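Local coordinates for nitrogenase molybdenum-iron protein alpha chain (Clostridium pasteurianum, PDB 4WES) that forms, with the beta chain, the molybdenum-iron component of nitrogenase, whose metal clusters reduce dinitrogen to ammonia with electrons delivered by the iron protein, at residues R51-A54 and Y55-C58; C79-Y82 and T83-G86; G185-I188 and A189-V193. All blocks are in the same frame, centred on the assembly; numbering follows the deposited sequence.

Contact 1: R51-A54 and Y55-C58. With CLF (Fe(8)-S(7) cluster), chain H.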
ATOM      1  N   ARG A  51      25.128  -8.116 -25.167  1.00  8.83           N
ATOM      2  CA  ARG A  51      25.917  -9.259 -24.650  1.00  8.37           C
ATOM      3  C   ARG A  51      26.367  -9.132 -23.229  1.00  8.44           C
ATOM      4  O   ARG A  51      26.628  -8.037 -22.714  1.00  9.42           O
ATOM      5  CB  ARG A  51      27.175  -9.438 -25.502  1.00  9.32           C
ATOM      6  CG  ARG A  51      26.914 -10.029 -26.871  1.00  9.24           C
ATOM      7  CD  ARG A  51      28.173 -10.011 -27.690  1.00  9.89           C
ATOM      8  NE  ARG A  51      28.105 -10.897 -28.822  1.00 10.47           N
ATOM      9  CZ  ARG A  51      29.121 -11.204 -29.596  1.00 10.29           C
ATOM     10  NH1 ARG A  51      30.283 -10.595 -29.455  1.00 10.72           N
ATOM     11  NH2 ARG A  51      28.980 -12.124 -30.535  1.00 11.34           N
ATOM     12  N   GLY A  52      26.515 -10.314 -22.603  1.00  8.75           N
ATOM     13  CA  GLY A  52      27.176 -10.444 -21.314  1.00  8.67           C
ATOM     14  C   GLY A  52      28.498 -11.156 -21.428  1.00  8.50           C
ATOM     15  O   GLY A  52      29.129 -11.155 -22.477  1.00  9.41           O
ATOM     16  N   CYS A  53      28.901 -11.771 -20.318  1.00  8.38           N
ATOM     17  CA  CYS A  53      30.246 -12.294 -20.172  1.00  8.41           C
ATOM     18  C   CYS A  53      30.274 -13.802 -19.943  1.00  8.83           C
ATOM     19  O   CYS A  53      29.248 -14.470 -19.748  1.00  8.59           O
ATOM     20  CB  CYS A  53      30.973 -11.614 -19.023  1.00  9.23           C
ATOM     21  SG  CYS A  53      30.249 -12.017 -17.406  1.00  8.72           S
ATOM     22  N   ALA A  54      31.485 -14.371 -19.939  1.00  8.70           N
ATOM     23  CA  ALA A  54      31.632 -15.821 -19.758  1.00  8.58           C
ATOM     24  C   ALA A  54      31.190 -16.297 -18.380  1.00  8.39           C
ATOM     25  O   ALA A  54      30.711 -17.412 -18.246  1.00  9.18           O
ATOM     26  CB  ALA A  54      33.073 -16.229 -20.004  1.00 10.10           C
ATOM     27  N   TYR A  55      31.334 -15.465 -17.356  1.00  8.56           N
ATOM     28  CA  TYR A  55      30.895 -15.817 -16.029  1.00  8.46           C
ATOM     29  C   TYR A  55      29.378 -15.954 -15.989  1.00  7.86           C
ATOM     30  O   TYR A  55      28.831 -16.897 -15.415  1.00  8.37           O
ATOM     31  CB  TYR A  55      31.381 -14.788 -14.999  1.00  8.77           C
ATOM     32  CG  TYR A  55      30.600 -14.793 -13.720  1.00  8.22           C
ATOM     33  CD1 TYR A  55      29.513 -13.963 -13.543  1.00  8.82           C
ATOM     34  CD2 TYR A  55      30.920 -15.667 -12.680  1.00  8.46           C
ATOM     35  CE1 TYR A  55      28.776 -13.974 -12.401  1.00  8.56           C
ATOM     36  CE2 TYR A  55      30.177 -15.690 -11.528  1.00  8.83           C
ATOM     37  CZ  TYR A  55      29.101 -14.849 -11.357  1.00  8.55           C
ATOM     38  OH  TYR A  55      28.392 -14.856 -10.190  1.00  8.90           O
ATOM     39  N   ALA A  56      28.657 -15.049 -16.674  1.00  8.23           N
ATOM     40  CA  ALA A  56      27.213 -15.180 -16.788  1.00  8.32           C
ATOM     41  C   ALA A  56      26.855 -16.511 -17.421  1.00  7.90           C
ATOM     42  O   ALA A  56      25.999 -17.242 -16.935  1.00  8.65           O
ATOM     43  CB  ALA A  56      26.652 -14.007 -17.596  1.00  9.05           C
ATOM     44  N   GLY A  57      27.520 -16.851 -18.540  1.00  8.23           N
ATOM     45  CA  GLY A  57      27.196 -18.083 -19.238  1.00  8.92           C
ATOM     46  C   GLY A  57      27.466 -19.342 -18.435  1.00  8.44           C
ATOM     47  O   GLY A  57      26.769 -20.355 -18.569  1.00  9.25           O
ATOM     48  N   CYS A  58      28.471 -19.299 -17.586  1.00  8.21           N
ATOM     49  CA  CYS A  58      28.866 -20.479 -16.779  1.00  8.57           C
ATOM     50  C   CYS A  58      28.098 -20.554 -15.458  1.00  8.32           C
ATOM     51  O   CYS A  58      27.355 -21.514 -15.214  1.00  9.79           O
ATOM     52  CB  CYS A  58      30.367 -20.383 -16.521  1.00  8.87           C
ATOM     53  SG  CYS A  58      31.031 -21.846 -15.667  1.00 10.08           S
TER
HETATM   54 FE1  CLF H 604      33.698  -9.569 -14.994  1.00  8.84          FE
HETATM   55 FE2  CLF H 604      31.633  -8.165 -14.975  1.00  9.41          FE
HETATM   56 FE3  CLF H 604      31.328 -10.785 -15.801  1.00  8.59          FE
HETATM   57 FE4  CLF H 604      31.845 -10.118 -13.224  1.00  8.55          FE
HETATM   58  S1  CLF H 604      33.252  -8.193 -13.099  1.00  9.07           S
HETATM   59  S2A CLF H 604      32.455  -9.085 -16.909  1.00  9.11           S
HETATM   60  S4A CLF H 604      29.950  -9.633 -14.392  1.00  9.16           S
HETATM   61  S3A CLF H 604      32.982 -11.720 -14.446  1.00  8.69           S
HETATM   62 FE5  CLF H 604      31.039  -8.268 -10.427  0.66 11.95          FE
HETATM   63 FE6  CLF H 604      33.830  -5.970 -10.381  0.66 10.01          FE
HETATM   64 FE7  CLF H 604      31.116  -5.530 -10.357  1.00  8.51          FE
HETATM   65 FE8  CLF H 604      31.880  -6.288 -12.823  1.00  9.34          FE
HETATM   66  S2B CLF H 604      32.281  -7.038  -9.071  1.00  9.43           S
HETATM   67  S3B CLF H 604      32.672  -4.471 -11.708  1.00  9.35           S
HETATM   68  S4B CLF H 604      29.878  -6.844 -11.796  1.00  8.70           S
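The sulfur of Cys53 lies over the first turn of helix 54-63 and meets the amide of Ala56, with Ala56 N 3.5 Å from Cys53 SG and an N-H...S angle of 160°. Cys53 is therefore the N-cap of this helix, and its sulfur does the capping. The same atom is a ligand of the [8Fe-7S] P-cluster, with Cys53 SG 2.3 Å from FE3. A chi1 of 67° places SG between the backbone N and the carbonyl carbon, which lets it reach the amide and the iron together; the helix start probably polarises the sulfur.

Tyr55 packs beside this ligand. Its CB is 3.8 Å from Cys53 SG, which sits near the plane of the ring at its edge, and Tyr55 CB also approaches cluster sulfide S3A at 3.5 Å. The phenol points onward to hydrogen bonds with Cys79 O and Thr73 OG1, while Tyr51 of the beta chain packs on both Tyr55 and Ala56. The methyl of Ala56 touches the bound homocitrate, so this one helical turn borders both cofactor sites.

Backbone bonds complete the turn. Gly57 N donates to Cys53 O over 3.2 Å, and one residue further along the helix Cys58 N donates to Ala54 O at 3.0 Å.

Contact 2: C79-Y82 and T83-G86; sequences CSFY and TWGG. With CLF (Fe(8)-S(7) cluster), chain H.
Thr83 folds back on the end of helix 77-81 and grips one carbonyl twice. Its OG1 donates to Ser80 O at 2.8 Å, tilted only 17° from the carbonyl plane, whereas its backbone donor, Thr83 N, stands 2.9 Å from Ser80 O and well above that plane. The two donors thus reach the oxygen from different directions. A chi1 of 65° sets OG1 between the backbone N and the carbonyl carbon, and leaves the methyl, CG2, to rest 3.5 Å from Cys79 O. Lys59 NZ adds a further hydrogen bond to the Thr83 hydroxyl.

Trp84 closes a type I turn that begins at Phe81, with Trp84 N 3.1 Å from Phe81 O. A chi1 of -163° sends the indole alongside Phe81, whose CD1 comes up to the edge of the indole, near its plane, 4.0 Å from Trp84 CE3. Beyond the turn, Trp84 NE1 is bonded to Glu103 O, and Tyr394 of the beta chain stacks on the indole.

At the start of the stretch, Cys79 SG bridges FE4 and FE5, lying 2.3 Å from each iron. Cys79 N is also 2.3 Å from FE5, a spacing consistent with the amide ligation known from the oxidised P-cluster. A helix that ends in a tight turn just after its bridging cysteine, at the alpha-beta interface, is thus part of the [8Fe-7S] site of the nitrogenase MoFe protein.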
ATOM      1  N   CYS A  79      29.416  -9.424  -9.339  1.00  8.41           N
ATOM      2  CA  CYS A  79      29.210 -10.714 -10.038  1.00  8.78           C
ATOM      3  C   CYS A  79      28.230 -11.623  -9.336  1.00  7.86           C
ATOM      4  O   CYS A  79      27.460 -12.343  -9.961  1.00  8.63           O
ATOM      5  CB  CYS A  79      30.551 -11.400 -10.241  1.00  8.44           C
ATOM      6  SG  CYS A  79      31.877 -10.369 -10.895  1.00  8.71           S
ATOM      7  N   SER A  80      28.297 -11.636  -7.994  1.00  7.70           N
ATOM      8  CA  SER A  80      27.337 -12.428  -7.210  1.00  7.91           C
ATOM      9  C   SER A  80      25.945 -11.780  -7.196  1.00  8.06           C
ATOM     10  O   SER A  80      24.957 -12.417  -7.540  1.00  8.10           O
ATOM     11  CB  SER A  80      27.891 -12.553  -5.789  1.00  8.86           C
ATOM     12  OG  SER A  80      27.020 -13.339  -4.978  1.00  8.91           O
ATOM     13  N   PHE A  81      25.871 -10.509  -6.788  1.00  7.98           N
ATOM     14  CA  PHE A  81      24.598  -9.791  -6.662  1.00  7.75           C
ATOM     15  C   PHE A  81      23.782  -9.860  -7.942  1.00  7.73           C
ATOM     16  O   PHE A  81      22.559 -10.028  -7.885  1.00  7.86           O
ATOM     17  CB  PHE A  81      24.874  -8.325  -6.310  1.00  8.43           C
ATOM     18  CG  PHE A  81      23.633  -7.508  -6.147  1.00  8.16           C
ATOM     19  CD1 PHE A  81      22.970  -7.415  -4.936  1.00 10.12           C
ATOM     20  CD2 PHE A  81      23.111  -6.814  -7.225  1.00  8.48           C
ATOM     21  CE1 PHE A  81      21.821  -6.660  -4.775  1.00 11.15           C
ATOM     22  CE2 PHE A  81      21.970  -6.074  -7.081  1.00 10.47           C
ATOM     23  CZ  PHE A  81      21.320  -5.984  -5.876  1.00 11.21           C
ATOM     24  N   TYR A  82      24.420  -9.750  -9.099  1.00  7.47           N
ATOM     25  CA  TYR A  82      23.703  -9.712 -10.364  1.00  7.43           C
ATOM     26  C   TYR A  82      23.250 -11.098 -10.849  1.00  8.07           C
ATOM     27  O   TYR A  82      22.569 -11.184 -11.877  1.00  8.79           O
ATOM     28  CB  TYR A  82      24.522  -8.945 -11.411  1.00  8.11           C
ATOM     29  CG  TYR A  82      24.653  -7.502 -11.019  1.00  7.96           C
ATOM     30  CD1 TYR A  82      23.533  -6.691 -10.906  1.00  8.54           C
ATOM     31  CD2 TYR A  82      25.892  -6.930 -10.762  1.00  8.87           C
ATOM     32  CE1 TYR A  82      23.626  -5.362 -10.506  1.00  8.43           C
ATOM     33  CE2 TYR A  82      25.983  -5.608 -10.348  1.00  8.53           C
ATOM     34  CZ  TYR A  82      24.861  -4.825 -10.240  1.00  8.57           C
ATOM     35  OH  TYR A  82      24.919  -3.494  -9.861  1.00  9.60           O
ATOM     36  N   THR A  83      23.520 -12.142 -10.044  1.00  7.61           N
ATOM     37  CA  THR A  83      22.979 -13.475 -10.285  1.00  7.85           C
ATOM     38  C   THR A  83      21.948 -13.855  -9.236  1.00  8.15           C
ATOM     39  O   THR A  83      21.525 -15.021  -9.161  1.00 10.81           O
ATOM     40  CB  THR A  83      24.071 -14.535 -10.416  1.00  8.40           C
ATOM     41  OG1 THR A  83      24.792 -14.685  -9.177  1.00  8.99           O
ATOM     42  CG2 THR A  83      25.016 -14.198 -11.553  1.00  9.38           C
ATOM     43  N   TRP A  84      21.474 -12.898  -8.456  1.00  7.94           N
ATOM     44  CA  TRP A  84      20.508 -13.126  -7.392  1.00  8.23           C
ATOM     45  C   TRP A  84      19.066 -13.031  -7.903  1.00  7.86           C
ATOM     46  O   TRP A  84      18.357 -12.032  -7.712  1.00  8.43           O
ATOM     47  CB  TRP A  84      20.781 -12.174  -6.220  1.00  8.04           C
ATOM     48  CG  TRP A  84      20.176 -12.508  -4.912  1.00  8.09           C
ATOM     49  CD1 TRP A  84      19.440 -13.602  -4.570  1.00  8.63           C
ATOM     50  CD2 TRP A  84      20.261 -11.710  -3.735  1.00  7.69           C
ATOM     51  NE1 TRP A  84      19.069 -13.558  -3.244  1.00  9.40           N
ATOM     52  CE2 TRP A  84      19.537 -12.372  -2.731  1.00  8.07           C
ATOM     53  CE3 TRP A  84      20.819 -10.470  -3.457  1.00  8.10           C
ATOM     54  CZ2 TRP A  84      19.391 -11.842  -1.455  1.00  9.12           C
ATOM     55  CZ3 TRP A  84      20.694  -9.946  -2.181  1.00  9.31           C
ATOM     56  CH2 TRP A  84      19.982 -10.636  -1.200  1.00  9.79           C
ATOM     57  N   GLY A  85      18.615 -14.090  -8.550  1.00  7.82           N
ATOM     58  CA  GLY A  85      17.213 -14.221  -8.912  1.00  8.06           C
ATOM     59  C   GLY A  85      16.745 -13.572 -10.196  1.00  7.88           C
ATOM     60  O   GLY A  85      15.591 -13.746 -10.559  1.00  8.21           O
ATOM     61  N   GLY A  86      17.628 -12.864 -10.896  1.00  7.48           N
ATOM     62  CA  GLY A  86      17.204 -12.211 -12.121  1.00  7.74           C
ATOM     63  C   GLY A  86      16.915 -13.164 -13.255  1.00  6.92           C
ATOM     64  O   GLY A  86      16.132 -12.858 -14.146  1.00  7.72           O
TER
HETATM   65 FE1  CLF H 604      33.698  -9.569 -14.994  1.00  8.84          FE
HETATM   66 FE2  CLF H 604      31.633  -8.165 -14.975  1.00  9.41          FE
HETATM   67 FE3  CLF H 604      31.328 -10.785 -15.801  1.00  8.59          FE
HETATM   68 FE4  CLF H 604      31.845 -10.118 -13.224  1.00  8.55          FE
HETATM   69  S1  CLF H 604      33.252  -8.193 -13.099  1.00  9.07           S
HETATM   70  S2A CLF H 604      32.455  -9.085 -16.909  1.00  9.11           S
HETATM   71  S4A CLF H 604      29.950  -9.633 -14.392  1.00  9.16           S
HETATM   72  S3A CLF H 604      32.982 -11.720 -14.446  1.00  8.69           S
HETATM   73 FE5  CLF H 604      31.039  -8.268 -10.427  0.66 11.95          FE
HETATM   74 FE6  CLF H 604      33.830  -5.970 -10.381  0.66 10.01          FE
HETATM   75 FE7  CLF H 604      31.116  -5.530 -10.357  1.00  8.51          FE
HETATM   76 FE8  CLF H 604      31.880  -6.288 -12.823  1.00  9.34          FE
HETATM   77  S2B CLF H 604      32.281  -7.038  -9.071  1.00  9.43           S
HETATM   78  S3B CLF H 604      32.672  -4.471 -11.708  1.00  9.35           S
HETATM   79  S4B CLF H 604      29.878  -6.844 -11.796  1.00  8.70           S
HETATM   80  O   HOH W   1      19.863 -11.102 -10.679  1.00  8.89           O

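Contact 3: G185-I188 and A189-V193; sequences GHHI and ANNTV. With ICS (iron-sulfur-molybdenum cluster with interstitial carbon), chain F.
Asn190 returns its side chain to the carbonyl one turn earlier, so that His186 O accepts two hydrogen bonds. Asn190 N donates at 2.8 Å to His186 O, and Asn190 ND2 lies 2.9 Å from the same oxygen, in a bent bond (N-H...O 132°) whose donor stands above the carbonyl plane. ND2 has a second acceptor in Ser265 O, and Asn190 OD1 takes the amide of Ile269; both polar ends of this buried carboxamide are therefore satisfied, and Asn190 ties its own helix to helix 263-277.

The side chains of His187 and Asn191, one turn apart, cross at a slant, ring and amide planes 71° apart. Asn191 OD1 lies near the plane of the imidazole at its edge, 3.4 Å from His187 CD2, and a water in the ring plane links the pair, 2.8 Å from His187 NE2 while donating to Asn191 OD1. Asn191 ND2 is taken by Pro394 O.

These pairs ride on the regular i to i+4 bonding of helix 182-196, including Ala189 N to Gly185 O. From near the N-terminal end of this helix, His186 extends toward the FeMo-cofactor. Its chi1 of -57° sets CG anti to the carbonyl carbon, and His186 NE2 reaches to 3.2 Å from sulfide S2B, which lies in the ring plane. Another water donates to Ile188 O and lies 2.7 Å from Thr192 OG1.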
ATOM      1  N   GLY A 185      31.297 -19.209 -21.553  1.00  9.06           N
ATOM      2  CA  GLY A 185      30.907 -19.760 -20.266  1.00  9.12           C
ATOM      3  C   GLY A 185      30.138 -21.072 -20.366  1.00  8.70           C
ATOM      4  O   GLY A 185      30.316 -21.957 -19.544  1.00  9.10           O
ATOM      5  N   HIS A 186      29.291 -21.204 -21.382  1.00  8.64           N
ATOM      6  CA  HIS A 186      28.631 -22.477 -21.600  1.00  8.75           C
ATOM      7  C   HIS A 186      29.670 -23.568 -21.805  1.00  9.06           C
ATOM      8  O   HIS A 186      29.590 -24.662 -21.229  1.00  9.08           O
ATOM      9  CB  HIS A 186      27.787 -22.490 -22.870  1.00  9.12           C
ATOM     10  CG  HIS A 186      26.719 -21.451 -22.960  1.00  8.24           C
ATOM     11  ND1 HIS A 186      26.241 -21.042 -24.191  1.00  9.06           N
ATOM     12  CD2 HIS A 186      26.050 -20.760 -22.012  1.00  8.90           C
ATOM     13  CE1 HIS A 186      25.288 -20.160 -23.974  1.00  9.42           C
ATOM     14  NE2 HIS A 186      25.165 -19.952 -22.680  1.00  8.95           N
ATOM     15  N   HIS A 187      30.647 -23.272 -22.665  1.00  9.00           N
ATOM     16  CA  HIS A 187      31.640 -24.292 -23.032  1.00  9.55           C
ATOM     17  C   HIS A 187      32.452 -24.693 -21.786  1.00  9.95           C
ATOM     18  O   HIS A 187      32.689 -25.871 -21.522  1.00 10.26           O
ATOM     19  CB  HIS A 187      32.514 -23.736 -24.136  1.00 10.18           C
ATOM     20  CG  HIS A 187      33.355 -24.756 -24.827  1.00 10.98           C
ATOM     21  ND1 HIS A 187      33.920 -24.514 -26.049  1.00 11.94           N
ATOM     22  CD2 HIS A 187      33.685 -26.020 -24.505  1.00 11.46           C
ATOM     23  CE1 HIS A 187      34.589 -25.574 -26.457  1.00 12.99           C
ATOM     24  NE2 HIS A 187      34.465 -26.499 -25.529  1.00 12.10           N
ATOM     25  N   ILE A 188      32.882 -23.696 -21.023  1.00  9.05           N
ATOM     26  CA  ILE A 188      33.650 -23.926 -19.811  1.00  9.69           C
ATOM     27  C   ILE A 188      32.827 -24.760 -18.825  1.00  9.48           C
ATOM     28  O   ILE A 188      33.348 -25.719 -18.203  1.00 10.62           O
ATOM     29  CB  ILE A 188      34.077 -22.568 -19.204  1.00  9.87           C
ATOM     30  CG1 ILE A 188      35.125 -21.904 -20.109  1.00 10.86           C
ATOM     31  CG2 ILE A 188      34.647 -22.743 -17.791  1.00  9.97           C
ATOM     32  CD1 ILE A 188      35.291 -20.407 -19.899  1.00 11.82           C
ATOM     33  N   ALA A 189      31.547 -24.465 -18.652  1.00  8.96           N
ATOM     34  CA  ALA A 189      30.713 -25.252 -17.775  1.00  9.47           C
ATOM     35  C   ALA A 189      30.599 -26.681 -18.277  1.00  9.34           C
ATOM     36  O   ALA A 189      30.693 -27.643 -17.489  1.00 10.09           O
ATOM     37  CB  ALA A 189      29.334 -24.632 -17.629  1.00  9.80           C
ATOM     38  N   ASN A 190      30.330 -26.842 -19.570  1.00  9.05           N
ATOM     39  CA  ASN A 190      30.121 -28.179 -20.114  1.00  9.58           C
ATOM     40  C   ASN A 190      31.332 -29.073 -19.908  1.00  9.43           C
ATOM     41  O   ASN A 190      31.189 -30.265 -19.653  1.00 10.91           O
ATOM     42  CB  ASN A 190      29.801 -28.144 -21.622  1.00  9.71           C
ATOM     43  CG  ASN A 190      28.316 -27.890 -21.963  1.00  9.70           C
ATOM     44  OD1 ASN A 190      27.737 -28.664 -22.704  1.00 10.08           O
ATOM     45  ND2 ASN A 190      27.729 -26.827 -21.426  1.00  9.37           N
ATOM     46  N   ASN A 191      32.527 -28.515 -20.049  1.00  9.72           N
ATOM     47  CA  ASN A 191      33.738 -29.326 -19.947  1.00 10.78           C
ATOM     48  C   ASN A 191      33.809 -29.989 -18.582  1.00  9.86           C
ATOM     49  O   ASN A 191      34.046 -31.198 -18.467  1.00 12.39           O
ATOM     50  CB  ASN A 191      34.977 -28.494 -20.175  1.00 11.19           C
ATOM     51  CG  ASN A 191      35.176 -28.106 -21.608  1.00 11.92           C
ATOM     52  OD1 ASN A 191      34.552 -28.658 -22.529  1.00 11.77           O
ATOM     53  ND2 ASN A 191      36.076 -27.136 -21.819  1.00 12.49           N
ATOM     54  N   THR A 192      33.630 -29.213 -17.527  1.00 10.23           N
ATOM     55  CA  THR A 192      33.756 -29.737 -16.165  1.00 10.48           C
ATOM     56  C   THR A 192      32.563 -30.599 -15.778  1.00 10.40           C
ATOM     57  O   THR A 192      32.713 -31.634 -15.116  1.00 11.18           O
ATOM     58  CB  THR A 192      34.012 -28.584 -15.182  1.00 11.67           C
ATOM     59  OG1 THR A 192      35.314 -28.059 -15.444  1.00 12.45           O
ATOM     60  CG2 THR A 192      33.844 -28.997 -13.746  1.00 12.06           C
ATOM     61  N   VAL A 193      31.356 -30.229 -16.201  1.00 10.13           N
ATOM     62  CA  VAL A 193      30.211 -31.097 -15.934  1.00 10.09           C
ATOM     63  C   VAL A 193      30.434 -32.477 -16.569  1.00 10.24           C
ATOM     64  O   VAL A 193      30.181 -33.515 -15.931  1.00 10.98           O
ATOM     65  CB  VAL A 193      28.909 -30.439 -16.461  1.00  9.98           C
ATOM     66  CG1 VAL A 193      27.755 -31.431 -16.424  1.00  9.95           C
ATOM     67  CG2 VAL A 193      28.558 -29.214 -15.632  1.00 10.21           C
TER
HETATM   68 FE1  ICS F 602      20.263 -21.419 -24.230  1.00  8.52          FE
HETATM   69 MO1  ICS F 602      18.892 -15.181 -21.474  1.00  7.47          MO
HETATM   70 FE2  ICS F 602      21.347 -19.250 -23.139  1.00  8.08          FE
HETATM   71 FE3  ICS F 602      19.006 -20.169 -22.231  1.00  8.15          FE
HETATM   72 FE4  ICS F 602      19.172 -19.085 -24.651  1.00  8.18          FE
HETATM   73 FE5  ICS F 602      18.686 -16.757 -23.647  1.00  7.79          FE
HETATM   74 FE6  ICS F 602      20.808 -16.953 -22.102  1.00  7.80          FE
HETATM   75 FE7  ICS F 602      18.522 -17.822 -21.248  1.00  7.73          FE
HETATM   76  CX  ICS F 602      19.581 -18.359 -22.886  1.00  8.35           C
HETATM   77  S1A ICS F 602      21.276 -19.683 -25.357  1.00  8.76           S
HETATM   78  S1B ICS F 602      20.281 -15.187 -23.355  1.00  7.90           S
HETATM   79  S2A ICS F 602      21.023 -21.250 -22.112  1.00  8.61           S
HETATM   80  S2B ICS F 602      22.806 -17.821 -22.257  1.00  8.23           S
HETATM   81  S3A ICS F 602      18.104 -17.440 -25.716  1.00  8.42           S
HETATM   82  S3B ICS F 602      20.033 -16.687 -20.037  1.00  7.64           S
HETATM   83  S4A ICS F 602      18.000 -20.978 -24.095  1.00  8.70           S
HETATM   84  S4B ICS F 602      17.041 -16.439 -22.161  1.00  7.77           S
HETATM   85  S5A ICS F 602      17.791 -19.724 -20.409  1.00  8.36           S
HETATM   86  O   HOH W   2      35.298 -29.128 -25.105  1.00 13.18           O
HETATM   87  O   HOH W   3      35.793 -26.051 -17.127  1.00 12.50           O

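Contact 1 stands between the other two, its centre about 12 Å from each of theirs. With contact 2 it shares the [8Fe-7S] cluster, for which Cys53 and Cys79 supply ligands, and Tyr55 OH packs 3.7 Å from Thr83 CG2. Toward contact 3 the join is also packing: Cys58 SG is 3.8 Å from Ala189 CB, and Gly57 O is 3.5 Å from His186 CD2. Contacts 2 and 3 do not touch, their nearest atoms being about 12 Å apart. Cys53 binds the P-cluster just ahead of helix 54-63, while Gly57 within it comes to about 5 Å from the FeMo-cofactor; this placing between the clusters is consistent with electron transfer from one to the other.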